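Local atomic coordinates of nitroreductase family protein (Lactobacillus plantarum, PDB entry 4QLX), a protein that reduces the carbon-carbon double bond of enone fatty acids with bound FMN, in a pathway that saturates and detoxifies polyunsaturated fatty acids. Residues P30-G35 with I196-Q201. Numbering follows the deposited sequence.
Sequences PNVKIG and IGKAAQ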
ATOM      1  N   PRO A  30      -4.254   0.133  26.509  1.00 30.40           N
ATOM      2  CA  PRO A  30      -5.606  -0.421  26.632  1.00 27.69           C
ATOM      3  C   PRO A  30      -6.603   0.563  27.243  1.00 26.49           C
ATOM      4  O   PRO A  30      -7.793   0.261  27.262  1.00 34.06           O
ATOM      5  CB  PRO A  30      -5.405  -1.631  27.553  1.00 31.35           C
ATOM      6  CG  PRO A  30      -4.239  -1.232  28.417  1.00 24.53           C
ATOM      7  CD  PRO A  30      -3.328  -0.461  27.499  1.00 29.61           C
ATOM      8  N   ASN A  31      -6.137   1.710  27.728  1.00 21.05           N
ATOM      9  CA  ASN A  31      -7.050   2.720  28.254  1.00 28.07           C
ATOM     10  C   ASN A  31      -7.606   3.658  27.189  1.00 32.78           C
ATOM     11  O   ASN A  31      -8.543   4.418  27.463  1.00 32.47           O
ATOM     12  CB  ASN A  31      -6.365   3.559  29.329  1.00 32.08           C
ATOM     13  CG  ASN A  31      -5.980   2.738  30.538  1.00 28.62           C
ATOM     14  OD1 ASN A  31      -6.756   1.910  31.004  1.00 27.51           O
ATOM     15  ND2 ASN A  31      -4.757   2.934  31.023  1.00 30.69           N
ATOM     16  N   VAL A  32      -7.020   3.638  25.992  1.00 27.33           N
ATOM     17  CA  VAL A  32      -7.521   4.506  24.926  1.00 28.01           C
ATOM     18  C   VAL A  32      -8.364   3.710  23.943  1.00 29.35           C
ATOM     19  O   VAL A  32      -7.974   2.643  23.445  1.00 26.23           O
ATOM     20  CB  VAL A  32      -6.389   5.243  24.172  1.00 31.66           C
ATOM     21  CG1 VAL A  32      -5.442   5.914  25.158  1.00 35.11           C
ATOM     22  CG2 VAL A  32      -5.640   4.300  23.295  1.00 34.08           C
ATOM     23  N   LYS A  33      -9.557   4.227  23.699  1.00 30.80           N
ATOM     24  CA  LYS A  33     -10.471   3.600  22.767  1.00 31.74           C
ATOM     25  C   LYS A  33     -10.734   4.582  21.627  1.00 27.50           C
ATOM     26  O   LYS A  33     -10.745   5.800  21.818  1.00 29.54           O
ATOM     27  CB  LYS A  33     -11.768   3.176  23.478  1.00 35.24           C
ATOM     28  CG  LYS A  33     -13.041   3.577  22.753  1.00 40.12           C
ATOM     29  CD  LYS A  33     -14.298   3.123  23.494  1.00 47.86           C
ATOM     30  CE  LYS A  33     -15.555   3.573  22.744  1.00 51.96           C
ATOM     31  NZ  LYS A  33     -15.698   2.918  21.405  1.00 45.00           N
ATOM     32  N   ILE A  34     -10.886   4.049  20.426  1.00 28.05           N
ATOM     33  CA  ILE A  34     -11.215   4.882  19.287  1.00 26.82           C
ATOM     34  C   ILE A  34     -12.694   4.679  18.968  1.00 24.05           C
ATOM     35  O   ILE A  34     -13.144   3.548  18.810  1.00 25.98           O
ATOM     36  CB  ILE A  34     -10.320   4.541  18.082  1.00 26.27           C
ATOM     37  CG1 ILE A  34      -8.845   4.715  18.476  1.00 26.69           C
ATOM     38  CG2 ILE A  34     -10.681   5.413  16.869  1.00 23.29           C
ATOM     39  CD1 ILE A  34      -7.848   4.073  17.516  1.00 25.97           C
ATOM     40  N   GLY A  35     -13.447   5.775  18.920  1.00 29.07           N
ATOM     41  CA  GLY A  35     -14.857   5.724  18.565  1.00 29.55           C
ATOM     42  C   GLY A  35     -15.055   5.108  17.189  1.00 28.25           C
ATOM     43  O   GLY A  35     -14.198   5.244  16.315  1.00 26.03           O
ATOM     44  N   ILE A 196      -4.953  -1.377  15.444  1.00 18.07           N
ATOM     45  CA  ILE A 196      -4.799   0.070  15.616  1.00 17.92           C
ATOM     46  C   ILE A 196      -4.996   0.494  17.080  1.00 22.20           C
ATOM     47  O   ILE A 196      -5.869  -0.035  17.773  1.00 22.65           O
ATOM     48  CB  ILE A 196      -5.821   0.852  14.739  1.00 16.27           C
ATOM     49  CG1 ILE A 196      -5.738   0.426  13.264  1.00 18.66           C
ATOM     50  CG2 ILE A 196      -5.654   2.358  14.887  1.00 20.25           C
ATOM     51  CD1 ILE A 196      -6.714   1.213  12.337  1.00 17.78           C
ATOM     52  N   GLY A 197      -4.189   1.446  17.545  1.00 22.63           N
ATOM     53  CA  GLY A 197      -4.405   2.063  18.846  1.00 24.01           C
ATOM     54  C   GLY A 197      -3.339   3.093  19.157  1.00 25.85           C
ATOM     55  O   GLY A 197      -2.549   3.443  18.282  1.00 23.81           O
ATOM     56  N   LYS A 198      -3.322   3.593  20.393  1.00 26.03           N
ATOM     57  CA  LYS A 198      -2.243   4.458  20.877  1.00 28.07           C
ATOM     58  C   LYS A 198      -1.088   3.613  21.355  1.00 26.76           C
ATOM     59  O   LYS A 198      -1.293   2.648  22.082  1.00 26.60           O
ATOM     60  CB  LYS A 198      -2.695   5.355  22.039  1.00 30.12           C
ATOM     61  CG  LYS A 198      -3.368   6.658  21.660  1.00 35.61           C
ATOM     62  CD  LYS A 198      -2.357   7.689  21.184  1.00 36.89           C
ATOM     63  CE  LYS A 198      -1.331   8.004  22.261  1.00 46.61           C
ATOM     64  NZ  LYS A 198      -0.398   9.084  21.810  1.00 50.55           N
ATOM     65  N   ALA A 199       0.123   3.990  20.968  1.00 27.06           N
ATOM     66  CA  ALA A 199       1.309   3.248  21.365  1.00 28.81           C
ATOM     67  C   ALA A 199       1.434   3.226  22.879  1.00 31.84           C
ATOM     68  O   ALA A 199       1.159   4.230  23.548  1.00 33.84           O
ATOM     69  CB  ALA A 199       2.559   3.854  20.733  1.00 30.61           C
ATOM     70  N   ALA A 200       1.820   2.070  23.410  1.00 32.43           N
ATOM     71  CA  ALA A 200       2.102   1.919  24.833  1.00 36.80           C
ATOM     72  C   ALA A 200       3.187   2.900  25.273  1.00 45.92           C
ATOM     73  O   ALA A 200       4.299   2.887  24.740  1.00 53.87           O
ATOM     74  CB  ALA A 200       2.521   0.487  25.137  1.00 33.29           C
ATOM     75  N   GLN A 201       2.868   3.743  26.248  1.00 46.66           N
ATOM     76  CA  GLN A 201       3.753   4.837  26.639  1.00 48.57           C
ATOM     77  C   GLN A 201       4.607   4.525  27.871  1.00 49.84           C
ATOM     78  O   GLN A 201       4.353   3.552  28.579  1.00 47.01           O
ATOM     79  CB  GLN A 201       2.923   6.096  26.894  1.00 48.79           C
ATOM     80  CG  GLN A 201       1.705   5.844  27.766  1.00 49.58           C
ATOM     81  CD  GLN A 201       0.732   7.005  27.751  1.00 52.30           C
ATOM     82  OE1 GLN A 201       0.753   7.833  26.837  1.00 54.61           O
ATOM     83  NE2 GLN A 201      -0.131   7.071  28.762  1.00 48.76           N
TER
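Val32 lays both its methyls against the root of the Lys198 side chain, the two side chains crossing at about a right angle. Val32 CG2 presses on Lys198 CB at 3.4 Å, a snug approach for two carbons, and also meets Lys198 CG at 3.7 Å; Val32 CG1 touches the same methylene, Lys198 CG, more loosely at 4.1 Å. Lys198 starts toward the valine, but bends at chi2 (-76°) and again at chi3 (-60°) carry NZ away, so the aliphatic base does the packing and the ammonium takes no part. Cutting Val32 back to an alanine is likely to leave the CB and CG methylenes of Lys198 without the two methyls packed on them. Two residues on, Ile34 meets Ile196 CG2 with its CD1, 3.8 Å away, again with the side chains crossed. With its chain extended at chi2 (165°), Ile34 CD1 also comes within 4.2 Å of Gly197 CA. Leu39 and Met42 of helix 36-46, with Tyr164, pack against Ile34 as well. The contact thus fastens the loop between helices 15-20 and 36-46, whose Gly35 is the N-cap of the second, against the last part of strand 188-197 and the chain that follows. Polar ties lie beside it: Lys198 shares a backbone hydrogen bond with Asp29, and Val32 O bonds to Ser88 OG. The FMN is about 13 Å from the side chain of Ile196, so this is structural packing at a distance from the flavin. The contact is apolar, a close packing of methyl and methylene groups, with the lysine charge turned off to one side.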